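Local structure of inosine-uridine preferring nucleoside hydrolase family protein (2C40) at residues 4-9 with 123-128; 14-19 with 246-251. The protein belongs to the inosine-uridine preferring nucleoside hydrolase family and binds a calcium ion together with alpha-D-ribofuranose in one pocket. All coordinates share one frame; numbering follows the deposited sequence.

Contact 1: residues 4-9 with 123-128. With CA (calcium ion), chain C.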
loop_
_atom_site.group_PDB
_atom_site.type_symbol
_atom_site.label_atom_id
_atom_site.label_comp_id
_atom_site.label_asym_id
_atom_site.label_seq_id
_atom_site.Cartn_x
_atom_site.Cartn_y
_atom_site.Cartn_z
ATOM N N VAL A 4 -22.494 19.673 -8.211
ATOM C CA VAL A 4 -22.345 18.250 -7.988
ATOM C C VAL A 4 -22.200 18.008 -6.497
ATOM O O VAL A 4 -21.431 18.694 -5.826
ATOM C CB VAL A 4 -21.068 17.672 -8.702
ATOM C CG1 VAL A 4 -20.906 16.207 -8.425
ATOM C CG2 VAL A 4 -21.143 17.888 -10.206
ATOM N N TYR A 5 -22.965 17.055 -5.995
ATOM C CA TYR A 5 -22.788 16.522 -4.661
ATOM C C TYR A 5 -22.220 15.125 -4.804
ATOM O O TYR A 5 -22.803 14.305 -5.488
ATOM C CB TYR A 5 -24.117 16.481 -3.903
ATOM C CG TYR A 5 -23.954 16.049 -2.495
ATOM C CD1 TYR A 5 -23.703 14.705 -2.176
ATOM C CD2 TYR A 5 -24.058 16.969 -1.447
ATOM C CE1 TYR A 5 -23.533 14.294 -0.828
ATOM C CE2 TYR A 5 -23.896 16.571 -0.130
ATOM C CZ TYR A 5 -23.636 15.225 0.167
ATOM O OH TYR A 5 -23.472 14.839 1.482
ATOM N N PHE A 6 -21.100 14.864 -4.121
ATOM C CA PHE A 6 -20.298 13.645 -4.268
ATOM C C PHE A 6 -20.328 12.789 -2.995
ATOM O O PHE A 6 -19.815 13.218 -1.950
ATOM C CB PHE A 6 -18.850 14.064 -4.581
ATOM C CG PHE A 6 -17.890 12.943 -4.798
ATOM C CD1 PHE A 6 -16.567 13.106 -4.461
ATOM C CD2 PHE A 6 -18.280 11.757 -5.378
ATOM C CE1 PHE A 6 -15.654 12.096 -4.652
ATOM C CE2 PHE A 6 -17.368 10.730 -5.577
ATOM C CZ PHE A 6 -16.055 10.885 -5.221
ATOM N N ASN A 7 -20.903 11.587 -3.102
ATOM C CA ASN A 7 -20.883 10.579 -2.021
ATOM C C ASN A 7 -19.948 9.436 -2.447
ATOM O O ASN A 7 -20.121 8.856 -3.510
ATOM C CB ASN A 7 -22.330 10.082 -1.736
ATOM C CG ASN A 7 -22.429 9.170 -0.513
ATOM O OD1 ASN A 7 -22.633 9.637 0.624
ATOM N ND2 ASN A 7 -22.296 7.862 -0.736
ATOM N N HIS A 8 -18.926 9.129 -1.645
ATOM C CA HIS A 8 -17.938 8.095 -2.028
ATOM C C HIS A 8 -17.643 7.181 -0.876
ATOM O O HIS A 8 -17.924 7.523 0.258
ATOM C CB HIS A 8 -16.634 8.719 -2.581
ATOM C CG HIS A 8 -15.743 9.398 -1.559
ATOM N ND1 HIS A 8 -14.810 8.718 -0.802
ATOM C CD2 HIS A 8 -15.578 10.717 -1.265
ATOM C CE1 HIS A 8 -14.151 9.587 -0.053
ATOM N NE2 HIS A 8 -14.599 10.807 -0.316
ATOM N N ASP A 9 -17.067 6.011 -1.161
ATOM C CA ASP A 9 -16.694 5.108 -0.057
ATOM C C ASP A 9 -15.201 4.846 0.100
ATOM O O ASP A 9 -14.815 3.790 0.502
ATOM C CB ASP A 9 -17.486 3.809 -0.091
ATOM C CG ASP A 9 -17.164 2.941 -1.268
ATOM O OD1 ASP A 9 -17.522 1.749 -1.190
ATOM O OD2 ASP A 9 -16.575 3.438 -2.255
ATOM N N LEU A 123 -23.407 12.297 -7.600
ATOM C CA LEU A 123 -22.383 11.414 -8.039
ATOM C C LEU A 123 -22.086 10.487 -6.848
ATOM O O LEU A 123 -21.601 10.949 -5.813
ATOM C CB LEU A 123 -21.144 12.242 -8.354
ATOM C CG LEU A 123 -20.043 11.684 -9.247
ATOM C CD1 LEU A 123 -18.722 12.231 -8.808
ATOM C CD2 LEU A 123 -20.008 10.202 -9.378
ATOM N N PHE A 124 -22.416 9.200 -6.996
ATOM C CA PHE A 124 -22.180 8.207 -5.971
ATOM C C PHE A 124 -21.242 7.133 -6.548
ATOM O O PHE A 124 -21.565 6.438 -7.553
ATOM C CB PHE A 124 -23.482 7.583 -5.493
ATOM C CG PHE A 124 -24.246 8.423 -4.498
ATOM C CD1 PHE A 124 -24.616 9.721 -4.786
ATOM C CD2 PHE A 124 -24.569 7.934 -3.247
ATOM C CE1 PHE A 124 -25.320 10.525 -3.861
ATOM C CE2 PHE A 124 -25.288 8.725 -2.330
ATOM C CZ PHE A 124 -25.631 10.031 -2.659
ATOM N N THR A 125 -20.093 6.974 -5.866
ATOM C CA THR A 125 -19.122 6.009 -6.230
ATOM C C THR A 125 -18.932 4.875 -5.198
ATOM O O THR A 125 -18.138 3.981 -5.443
ATOM C CB THR A 125 -17.768 6.653 -6.627
ATOM O OG1 THR A 125 -17.168 7.379 -5.538
ATOM C CG2 THR A 125 -17.955 7.551 -7.811
ATOM N N GLY A 126 -19.715 4.884 -4.125
ATOM C CA GLY A 126 -19.931 3.752 -3.255
ATOM C C GLY A 126 -21.403 3.301 -3.339
ATOM O O GLY A 126 -22.122 3.667 -4.269
ATOM N N PRO A 127 -21.866 2.492 -2.360
ATOM C CA PRO A 127 -23.266 2.092 -2.201
ATOM C C PRO A 127 -24.248 3.269 -2.142
ATOM O O PRO A 127 -23.817 4.396 -1.898
ATOM C CB PRO A 127 -23.227 1.404 -0.842
ATOM C CG PRO A 127 -21.864 0.835 -0.751
ATOM C CD PRO A 127 -21.028 1.918 -1.306
ATOM N N LEU A 128 -25.548 2.997 -2.278
ATOM C CA LEU A 128 -26.549 4.052 -2.376
ATOM C C LEU A 128 -27.251 4.399 -1.077
ATOM O O LEU A 128 -28.156 5.195 -1.093
ATOM C CB LEU A 128 -27.595 3.674 -3.421
ATOM C CG LEU A 128 -27.156 3.846 -4.877
ATOM C CD1 LEU A 128 -28.202 3.159 -5.745
ATOM C CD2 LEU A 128 -27.012 5.325 -5.230
HETATM CA CA CA C . -15.964 3.133 -4.496
HETATM O O HOH W 1 -21.784 6.303 -2.704
HETATM O O HOH W 2 -17.124 1.110 -3.677
#

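Contact 2: residues 14-19 with 246-251. With CA (calcium ion), chain C; RIB (alpha-D-ribofuranose), chain D.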
loop_
_atom_site.group_PDB
_atom_site.type_symbol
_atom_site.label_atom_id
_atom_site.label_comp_id
_atom_site.label_asym_id
_atom_site.label_seq_id
_atom_site.Cartn_x
_atom_site.Cartn_y
_atom_site.Cartn_z
ATOM N N ASP A 14 -12.075 6.262 -5.418
ATOM C CA ASP A 14 -12.945 7.291 -4.839
ATOM C C ASP A 14 -12.147 8.535 -4.505
ATOM O O ASP A 14 -12.565 9.651 -4.751
ATOM C CB ASP A 14 -13.593 6.796 -3.533
ATOM C CG ASP A 14 -14.575 5.655 -3.753
ATOM O OD1 ASP A 14 -15.759 5.920 -4.080
ATOM O OD2 ASP A 14 -14.172 4.477 -3.617
ATOM N N LEU A 15 -11.005 8.325 -3.887
ATOM C CA LEU A 15 -10.166 9.425 -3.435
ATOM C C LEU A 15 -9.457 10.103 -4.607
ATOM O O LEU A 15 -9.258 11.338 -4.624
ATOM C CB LEU A 15 -9.132 8.924 -2.432
ATOM C CG LEU A 15 -9.283 8.962 -0.913
ATOM C CD1 LEU A 15 -10.663 9.258 -0.274
ATOM C CD2 LEU A 15 -8.621 7.693 -0.296
ATOM N N VAL A 16 -9.050 9.305 -5.565
ATOM C CA VAL A 16 -8.514 9.849 -6.804
ATOM C C VAL A 16 -9.585 10.669 -7.547
ATOM O O VAL A 16 -9.282 11.681 -8.191
ATOM C CB VAL A 16 -7.934 8.734 -7.682
ATOM C CG1 VAL A 16 -7.739 9.234 -9.080
ATOM C CG2 VAL A 16 -6.615 8.220 -7.063
ATOM N N SER A 17 -10.837 10.217 -7.447
ATOM C CA SER A 17 -11.951 10.871 -8.120
ATOM C C SER A 17 -12.168 12.232 -7.486
ATOM O O SER A 17 -12.339 13.207 -8.184
ATOM C CB SER A 17 -13.247 10.045 -7.990
ATOM O OG SER A 17 -13.283 8.872 -8.793
ATOM N N LEU A 18 -12.161 12.298 -6.152
ATOM C CA LEU A 18 -12.245 13.564 -5.463
ATOM C C LEU A 18 -11.186 14.543 -5.949
ATOM O O LEU A 18 -11.485 15.682 -6.330
ATOM C CB LEU A 18 -12.111 13.358 -3.958
ATOM C CG LEU A 18 -12.137 14.627 -3.116
ATOM C CD1 LEU A 18 -13.464 15.310 -3.214
ATOM C CD2 LEU A 18 -11.809 14.296 -1.674
ATOM N N PHE A 19 -9.937 14.090 -5.968
ATOM C CA PHE A 19 -8.833 14.927 -6.437
ATOM C C PHE A 19 -9.062 15.421 -7.865
ATOM O O PHE A 19 -8.848 16.595 -8.146
ATOM C CB PHE A 19 -7.492 14.216 -6.254
ATOM C CG PHE A 19 -6.417 14.746 -7.103
ATOM C CD1 PHE A 19 -5.802 15.937 -6.791
ATOM C CD2 PHE A 19 -5.993 14.041 -8.248
ATOM C CE1 PHE A 19 -4.759 16.426 -7.595
ATOM C CE2 PHE A 19 -4.978 14.525 -9.037
ATOM C CZ PHE A 19 -4.364 15.730 -8.718
ATOM N N TRP A 246 -13.257 2.237 -12.190
ATOM C CA TRP A 246 -14.700 2.378 -12.261
ATOM C C TRP A 246 -15.224 3.684 -11.745
ATOM O O TRP A 246 -16.023 4.320 -12.401
ATOM C CB TRP A 246 -15.363 1.301 -11.451
ATOM C CG TRP A 246 -15.267 0.022 -12.083
ATOM C CD1 TRP A 246 -15.961 -0.396 -13.158
ATOM C CD2 TRP A 246 -14.431 -1.046 -11.682
ATOM N NE1 TRP A 246 -15.591 -1.677 -13.479
ATOM C CE2 TRP A 246 -14.659 -2.106 -12.582
ATOM C CE3 TRP A 246 -13.477 -1.196 -10.680
ATOM C CZ2 TRP A 246 -13.995 -3.340 -12.491
ATOM C CZ3 TRP A 246 -12.807 -2.421 -10.591
ATOM C CH2 TRP A 246 -13.076 -3.473 -11.494
ATOM N N ASP A 247 -14.757 4.073 -10.572
ATOM C CA ASP A 247 -15.193 5.315 -9.947
ATOM C C ASP A 247 -14.676 6.579 -10.677
ATOM O O ASP A 247 -15.401 7.564 -10.814
ATOM C CB ASP A 247 -14.773 5.316 -8.488
ATOM C CG ASP A 247 -15.353 4.133 -7.724
ATOM O OD1 ASP A 247 -16.311 3.481 -8.238
ATOM O OD2 ASP A 247 -14.900 3.892 -6.588
ATOM N N VAL A 248 -13.429 6.511 -11.155
ATOM C CA VAL A 248 -12.787 7.611 -11.834
ATOM C C VAL A 248 -13.542 7.875 -13.150
ATOM O O VAL A 248 -13.706 9.029 -13.532
ATOM C CB VAL A 248 -11.277 7.349 -12.080
ATOM C CG1 VAL A 248 -10.670 8.427 -12.909
ATOM C CG2 VAL A 248 -10.511 7.292 -10.762
ATOM N N LEU A 249 -13.980 6.811 -13.814
ATOM C CA LEU A 249 -14.709 6.909 -15.041
ATOM C C LEU A 249 -16.097 7.503 -14.796
ATOM O O LEU A 249 -16.606 8.261 -15.614
ATOM C CB LEU A 249 -14.873 5.548 -15.666
ATOM C CG LEU A 249 -15.538 5.395 -17.037
ATOM C CD1 LEU A 249 -16.944 4.948 -16.868
ATOM C CD2 LEU A 249 -15.436 6.643 -17.945
ATOM N N THR A 250 -16.716 7.096 -13.694
ATOM C CA THR A 250 -17.998 7.647 -13.248
ATOM C C THR A 250 -17.903 9.153 -13.057
ATOM O O THR A 250 -18.758 9.891 -13.559
ATOM C CB THR A 250 -18.465 6.979 -11.930
ATOM O OG1 THR A 250 -18.484 5.544 -12.088
ATOM C CG2 THR A 250 -19.836 7.442 -11.535
ATOM N N ALA A 251 -16.853 9.584 -12.363
ATOM C CA ALA A 251 -16.586 11.004 -12.087
ATOM C C ALA A 251 -16.230 11.779 -13.350
ATOM O O ALA A 251 -16.637 12.931 -13.500
ATOM C CB ALA A 251 -15.471 11.127 -11.070
HETATM CA CA CA C . -15.964 3.133 -4.496
HETATM O O5 RIB D . -17.706 -2.833 -7.338
HETATM C C5 RIB D . -16.730 -1.808 -7.676
HETATM C C4 RIB D . -16.567 -0.894 -6.459
HETATM O O4 RIB D . -15.965 -1.692 -5.419
HETATM C C3 RIB D . -15.740 0.399 -6.611
HETATM O O3 RIB D . -16.651 1.544 -6.540
HETATM C C2 RIB D . -14.588 0.319 -5.513
HETATM O O2 RIB D . -14.237 1.444 -4.581
HETATM C C1 RIB D . -14.944 -0.953 -4.702
HETATM O O HOH W 2 -17.124 1.110 -3.677
#

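Contact 1: residues 4-9 with 123-128
Strands 2-8 and 120-124 run parallel, pairing F6 with L123 and N7 with F124. L123 N bonds to Y5 O, N7 N to L123 O at 2.9 Å, and T125 N to N7 O at 3.0 Å. On the face that carries N7 and F124, N7 CB sits over the centre of the F124 ring, 3.3 Å from its centroid and 12° off the normal. F124 CG lies anti to its own carbonyl carbon (chi1 -80°), which swings the ring under N7. The other face carries F6 and L123, which lie side by side, with F6 CD2 3.5 Å from L123 CD1. T125 OG1 meets the edge of the F6 ring, 3.4 Å from CE2. Beyond the strands, water 1 accepts from G126 N and donates to P127 O, and a weak bond to N7 O ties it to the other strand. Calcium is bound by D9 OD2 at 2.3 Å and by the backbone oxygen T125 O at 2.5 Å. D9 OD1 accepts from D38 N, which helps hold the carboxylate in place, and probably from water 2. The nucleoside hydrolase family builds its calcium site here, at the C-terminal ends of the parallel strands in the mixed alpha/beta sheet.

Contact 2: residues 14-19 with 246-251
The carboxylates of D14 and D247 meet at the calcium ion with their planes 54° apart, and the indole of W246 lies obliquely to C5 of the ribofuranose. This is the helical side of the calcium site of the nucleoside hydrolase fold. D14 grips the metal with both oxygens, unequally: OD2 is at 2.4 Å and OD1 at 2.8 Å. D247 uses one oxygen, OD2, at 2.5 Å. D14 OD2 and D247 OD2 are 3.1 Å apart, and the shared cation probably offsets their mutual repulsion. CG of D247 lies beside its backbone N (chi1 -58°), which sends the carboxylate toward the metal and the sugar. Ribofuranose O2 and O3 also bind the calcium, so O3 lies against both the metal and D247.

Helices 12-21 and 246-255 run roughly parallel here. Their segment axes cross at -27° and approach to 8.2 Å. The small side chains of S17 and A251 lie between them and suit this short spacing. S17 OG bonds back to D13 O in its own helix, while packing against the V248 backbone and A251 CB. V16 CG1 touches V248 CG2 at the side of the interface, where Y228 of helix 219-229 covers both valines. T250 OG1 bonds to W246 O, which also accepts from T250 N on the opposite face of the carbonyl plane. At the sugar, D247 OD1 comes within 2.6 Å of ribofuranose O3.

In the fold
Contacts 1 and 2 share one calcium ion and water 2, and their centres are about 10 Å apart. Contact 1 supplies D9 and T125 from the loops just past the C-terminal ends of two strands. Contact 2 supplies D14 and D247 from two helices. Ribofuranose O2 and O3 and water 2 complete the eight ligand atoms. The contacts also touch directly. D14 OD1 probably accepts a hydrogen bond from D9 N at 3.2 Å. T125 OG1 is also a probable partner of D14 OD1, at a short 2.5 Å. Contact 1 may thus help to orient a metal ligand of contact 2. Away from the calcium, F6 packs on L18, and L123 packs on A251. E171, N160 and N173 also bond to the sugar.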